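Long-range contacts in PDZ domain protein (Parabacteroides distasonis, PDB 4L8N), which is of unknown function but combines PDZ domains with a DUF4136 domain and binds magnesium: residues I105-L110 against N308-S313; K304-Y309 against I448-T453. One frame throughout, in Å; residues are numbered along the deposited sequence.

Both contacts use strand 298-309 and share N308 and Y309, and their centres lie about 11 Å apart. Contact 1 is buried: the start of helix 107-113 meets the turn where that strand ends and the chain passes into strand 312-315. Contact 2, partly buried, pairs the same strand with strand 438-456 in the large mixed sheet; one face lies beneath helix 107-113, while I448, S450 and V452 are exposed on the other. The chemistry follows the place: a carboxylate held by turn donors in contact 1, regular antiparallel bonds and an arginine stacked on a tyrosine in contact 2. A salt bridge from D108 OD1 to K305 NZ (3.2 Å) joins them.

Contact 1 of 2, residues I105-L110 against N308-S313; sequences ITEDQL and NYTGIS
The carboxylate of E107, in the first turn of helix 107-113, is buried and clasped by the turn at T310-G311 through three hydrogen bonds. E107 OE1 takes two backbone donors: T310 N, 2.8 Å away, comes in on the syn lone pair, whereas G311 N, at 2.9 Å, approaches from above the carboxylate plane, 42° out of it. E107 OE2 accepts from T310 OG1, the threonine side chain lying roughly at right angles to that of E107; the modelled length is very short and its exact value doubtful. Y413 OH adds a further bond to E107 OE2, so both oxygens have two partners; these, perhaps aided by the helix N-terminus, would probably favour the charged form. With CG beside the backbone N (chi1 -71°) and the chain extended beyond it, the carboxylate is carried into the turn, its CG passing 3.5 Å from I312 O. E107 OE1 also comes within 3.4 Å of Y309 CD1, obliquely to the ring. G311 has a positive phi (105°), at which a side chain would jam against the preceding carbonyl. Alongside, I105 O meets S313 CA at 3.3 Å, where strands 104-105 and 312-315 run antiparallel. At the helix start, Q109 N donates to T106 OG1 (3.2 Å) and T106 N to Q109 OE1 (2.8 Å): a capping box, with T106 as N-cap.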
# COMPACT_ATOMS: atom_id res chain seq x y z
N ILE A 105 -41.60 -21.15 -2.69
CA ILE A 105 -41.07 -19.79 -2.68
C ILE A 105 -41.26 -19.36 -1.24
O ILE A 105 -42.39 -19.35 -0.74
CB ILE A 105 -41.70 -18.82 -3.73
CG1 ILE A 105 -41.48 -19.30 -5.18
CG2 ILE A 105 -41.18 -17.38 -3.56
CD1 ILE A 105 -39.96 -19.47 -5.69
N THR A 106 -40.15 -19.10 -0.55
CA THR A 106 -40.17 -18.73 0.86
C THR A 106 -40.30 -17.22 1.02
O THR A 106 -39.99 -16.46 0.09
CB THR A 106 -38.91 -19.24 1.57
OG1 THR A 106 -37.78 -18.51 1.12
CG2 THR A 106 -38.69 -20.72 1.41
N GLU A 107 -40.72 -16.80 2.22
CA GLU A 107 -40.84 -15.39 2.58
C GLU A 107 -39.45 -14.72 2.56
O GLU A 107 -39.37 -13.55 2.24
CB GLU A 107 -41.52 -15.22 3.94
CG GLU A 107 -43.01 -15.57 3.90
CD GLU A 107 -43.68 -15.58 5.26
OE1 GLU A 107 -43.03 -15.99 6.26
OE2 GLU A 107 -44.85 -15.16 5.33
N ASP A 108 -38.38 -15.48 2.81
CA ASP A 108 -37.00 -14.98 2.73
C ASP A 108 -36.69 -14.59 1.26
O ASP A 108 -36.14 -13.51 1.00
CB ASP A 108 -36.01 -16.03 3.26
CG ASP A 108 -34.55 -15.64 3.12
OD1 ASP A 108 -34.05 -14.90 4.00
OD2 ASP A 108 -33.91 -16.10 2.14
N GLN A 109 -37.09 -15.46 0.31
CA GLN A 109 -36.87 -15.21 -1.11
C GLN A 109 -37.66 -13.97 -1.57
O GLN A 109 -37.08 -13.08 -2.18
CB GLN A 109 -37.24 -16.46 -1.94
CG GLN A 109 -36.31 -17.65 -1.73
CD GLN A 109 -36.84 -18.89 -2.41
OE1 GLN A 109 -37.80 -19.53 -1.95
NE2 GLN A 109 -36.27 -19.23 -3.54
N LEU A 110 -38.96 -13.90 -1.21
CA LEU A 110 -39.87 -12.80 -1.55
C LEU A 110 -39.43 -11.46 -0.93
O LEU A 110 -39.58 -10.42 -1.57
CB LEU A 110 -41.30 -13.13 -1.11
CG LEU A 110 -42.00 -14.26 -1.88
CD1 LEU A 110 -43.11 -14.86 -1.08
CD2 LEU A 110 -42.52 -13.79 -3.25
N ASN A 308 -41.42 -9.43 7.69
CA ASN A 308 -42.48 -10.03 8.51
C ASN A 308 -42.54 -11.50 8.13
O ASN A 308 -42.77 -11.84 6.96
CB ASN A 308 -43.85 -9.37 8.29
CG ASN A 308 -44.18 -8.17 9.14
OD1 ASN A 308 -43.62 -7.92 10.22
ND2 ASN A 308 -45.16 -7.43 8.70
N TYR A 309 -42.28 -12.38 9.12
CA TYR A 309 -42.28 -13.81 8.97
C TYR A 309 -43.55 -14.46 9.53
O TYR A 309 -43.90 -14.23 10.69
CB TYR A 309 -41.04 -14.38 9.68
CG TYR A 309 -41.01 -15.89 9.76
CD1 TYR A 309 -40.67 -16.66 8.65
CD2 TYR A 309 -41.29 -16.55 10.95
CE1 TYR A 309 -40.63 -18.05 8.72
CE2 TYR A 309 -41.23 -17.94 11.04
CZ TYR A 309 -40.91 -18.68 9.92
OH TYR A 309 -40.84 -20.05 9.99
N THR A 310 -44.21 -15.30 8.71
CA THR A 310 -45.40 -16.08 9.07
C THR A 310 -45.06 -17.59 8.99
O THR A 310 -45.62 -18.38 9.75
CB THR A 310 -46.61 -15.74 8.20
OG1 THR A 310 -46.42 -16.30 6.90
CG2 THR A 310 -46.91 -14.24 8.12
N GLY A 311 -44.18 -17.97 8.08
CA GLY A 311 -43.77 -19.36 7.90
C GLY A 311 -44.36 -20.03 6.68
O GLY A 311 -44.12 -21.21 6.47
N ILE A 312 -45.14 -19.28 5.88
CA ILE A 312 -45.80 -19.80 4.67
C ILE A 312 -44.82 -19.81 3.50
O ILE A 312 -44.08 -18.84 3.28
CB ILE A 312 -47.10 -18.98 4.31
CG1 ILE A 312 -48.16 -19.02 5.43
CG2 ILE A 312 -47.74 -19.44 2.98
CD1 ILE A 312 -49.12 -17.78 5.47
N SER A 313 -44.83 -20.91 2.74
CA SER A 313 -44.11 -21.10 1.49
C SER A 313 -45.18 -21.17 0.37
O SER A 313 -46.24 -21.76 0.57
CB SER A 313 -43.23 -22.34 1.57
OG SER A 313 -42.16 -22.09 2.46

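Contact 2 of 2, residues K304-Y309 against I448-T453; sequences KKTYNY and IRSEVT
The guanidinium of R449 lies flat over one face of the Y309 ring, planes 14° apart and centres 3.7 Å apart, a cation-pi stack with NE above the middle of the ring. A second aromatic, Y307, offers a face to the same arginine nearer the backbone: R449 CB stands 4.2 Å from the Y307 centroid in a CH-pi contact, and R449 CD is 3.3 Å from Y307 OH. E451 OE2 lies at the edge of the Y307 ring, near its plane. The R449 chain, extended from CG to NE, runs side by side with Y307. Y309 CG stands opposite the backbone N (chi1 172°), which swings the ring against the guanidinium, and its OH bonds to D326. A leucine in place of Y309 would probably cost the guanidinium its flat stacking surface, leaving it less restrained, and leave D326 without its phenol partner. The backbones form antiparallel hydrogen-bonded pairs at K305-E451 and Y307-R449, with Y307 N to R449 O at 3.0 Å. On the opposite face, T306 OG1 and S450 OG share a hydrogen bond of 2.7 Å, and T306 CG2 touches I448 CG2. Y37 makes another cation-pi contact with R449, and V452 packs on Y216 of the second subunit. Helix 107-113 packs against the sheet side carrying Y307, touching it through E107, D108 and A111, while strands 123-135 and 429-435 flank the pair.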
# COMPACT_ATOMS: atom_id res chain seq x y z
N LYS A 304 -28.03 -7.15 4.63
CA LYS A 304 -28.98 -6.98 5.71
C LYS A 304 -30.38 -7.27 5.18
O LYS A 304 -30.62 -7.14 3.99
CB LYS A 304 -28.85 -5.61 6.40
CG LYS A 304 -29.34 -4.38 5.66
CD LYS A 304 -29.33 -3.23 6.64
CE LYS A 304 -29.77 -1.93 6.04
NZ LYS A 304 -29.96 -0.88 7.08
N LYS A 305 -31.27 -7.78 6.06
CA LYS A 305 -32.66 -8.12 5.70
C LYS A 305 -33.56 -8.17 6.93
O LYS A 305 -33.22 -8.79 7.93
CB LYS A 305 -32.74 -9.47 4.96
CG LYS A 305 -34.15 -9.84 4.47
CD LYS A 305 -34.25 -11.24 3.83
CE LYS A 305 -33.43 -11.33 2.57
NZ LYS A 305 -33.70 -12.56 1.80
N THR A 306 -34.72 -7.52 6.82
CA THR A 306 -35.75 -7.54 7.83
C THR A 306 -37.06 -7.74 7.11
O THR A 306 -37.37 -7.00 6.19
CB THR A 306 -35.76 -6.29 8.71
OG1 THR A 306 -34.47 -6.13 9.32
CG2 THR A 306 -36.83 -6.34 9.81
N TYR A 307 -37.84 -8.74 7.52
CA TYR A 307 -39.14 -8.99 6.93
C TYR A 307 -40.10 -9.55 7.97
O TYR A 307 -39.67 -10.06 9.00
CB TYR A 307 -39.04 -9.93 5.71
CG TYR A 307 -38.56 -11.35 6.00
CD1 TYR A 307 -37.20 -11.65 6.03
CD2 TYR A 307 -39.46 -12.40 6.10
CE1 TYR A 307 -36.76 -12.95 6.27
CE2 TYR A 307 -39.03 -13.71 6.29
CZ TYR A 307 -37.67 -13.98 6.39
OH TYR A 307 -37.22 -15.26 6.58
N ASN A 308 -41.42 -9.43 7.69
CA ASN A 308 -42.48 -10.03 8.51
C ASN A 308 -42.54 -11.50 8.13
O ASN A 308 -42.77 -11.84 6.96
CB ASN A 308 -43.85 -9.37 8.29
CG ASN A 308 -44.18 -8.17 9.14
OD1 ASN A 308 -43.62 -7.92 10.22
ND2 ASN A 308 -45.16 -7.43 8.70
N TYR A 309 -42.28 -12.38 9.12
CA TYR A 309 -42.28 -13.81 8.97
C TYR A 309 -43.55 -14.46 9.53
O TYR A 309 -43.90 -14.23 10.69
CB TYR A 309 -41.04 -14.38 9.68
CG TYR A 309 -41.01 -15.89 9.76
CD1 TYR A 309 -40.67 -16.66 8.65
CD2 TYR A 309 -41.29 -16.55 10.95
CE1 TYR A 309 -40.63 -18.05 8.72
CE2 TYR A 309 -41.23 -17.94 11.04
CZ TYR A 309 -40.91 -18.68 9.92
OH TYR A 309 -40.84 -20.05 9.99
N ILE A 448 -40.65 -10.63 13.53
CA ILE A 448 -39.78 -9.86 12.69
C ILE A 448 -38.44 -10.57 12.63
O ILE A 448 -37.76 -10.79 13.65
CB ILE A 448 -39.72 -8.38 13.17
CG1 ILE A 448 -41.11 -7.70 12.96
CG2 ILE A 448 -38.61 -7.60 12.47
CD1 ILE A 448 -41.26 -6.25 13.43
N ARG A 449 -38.11 -11.03 11.42
CA ARG A 449 -36.85 -11.69 11.18
C ARG A 449 -35.92 -10.63 10.74
O ARG A 449 -36.22 -9.92 9.78
CB ARG A 449 -36.96 -12.84 10.16
CG ARG A 449 -37.51 -14.08 10.75
CD ARG A 449 -37.19 -15.28 9.91
NE ARG A 449 -37.55 -16.51 10.62
CZ ARG A 449 -37.30 -17.74 10.18
NH1 ARG A 449 -36.67 -17.92 9.02
NH2 ARG A 449 -37.66 -18.80 10.89
N SER A 450 -34.87 -10.43 11.51
CA SER A 450 -33.82 -9.46 11.25
C SER A 450 -32.51 -10.19 11.19
O SER A 450 -32.29 -11.15 11.94
CB SER A 450 -33.80 -8.39 12.33
OG SER A 450 -33.81 -7.12 11.72
N GLU A 451 -31.67 -9.80 10.23
CA GLU A 451 -30.38 -10.44 9.99
C GLU A 451 -29.41 -9.51 9.26
O GLU A 451 -29.81 -8.74 8.39
CB GLU A 451 -30.52 -11.79 9.22
CG GLU A 451 -31.49 -11.80 8.04
CD GLU A 451 -31.55 -13.05 7.18
OE1 GLU A 451 -30.69 -13.19 6.27
OE2 GLU A 451 -32.50 -13.86 7.35
N VAL A 452 -28.15 -9.56 9.68
CA VAL A 452 -26.99 -8.90 9.07
C VAL A 452 -25.88 -9.94 8.95
O VAL A 452 -25.54 -10.58 9.94
CB VAL A 452 -26.46 -7.64 9.81
CG1 VAL A 452 -25.36 -6.98 9.00
CG2 VAL A 452 -27.57 -6.65 10.09
N THR A 453 -25.35 -10.12 7.74
CA THR A 453 -24.21 -10.98 7.45
C THR A 453 -23.08 -10.08 6.98
O THR A 453 -23.25 -9.32 6.03
CB THR A 453 -24.60 -12.05 6.44
OG1 THR A 453 -25.51 -12.95 7.08
CG2 THR A 453 -23.40 -12.82 5.89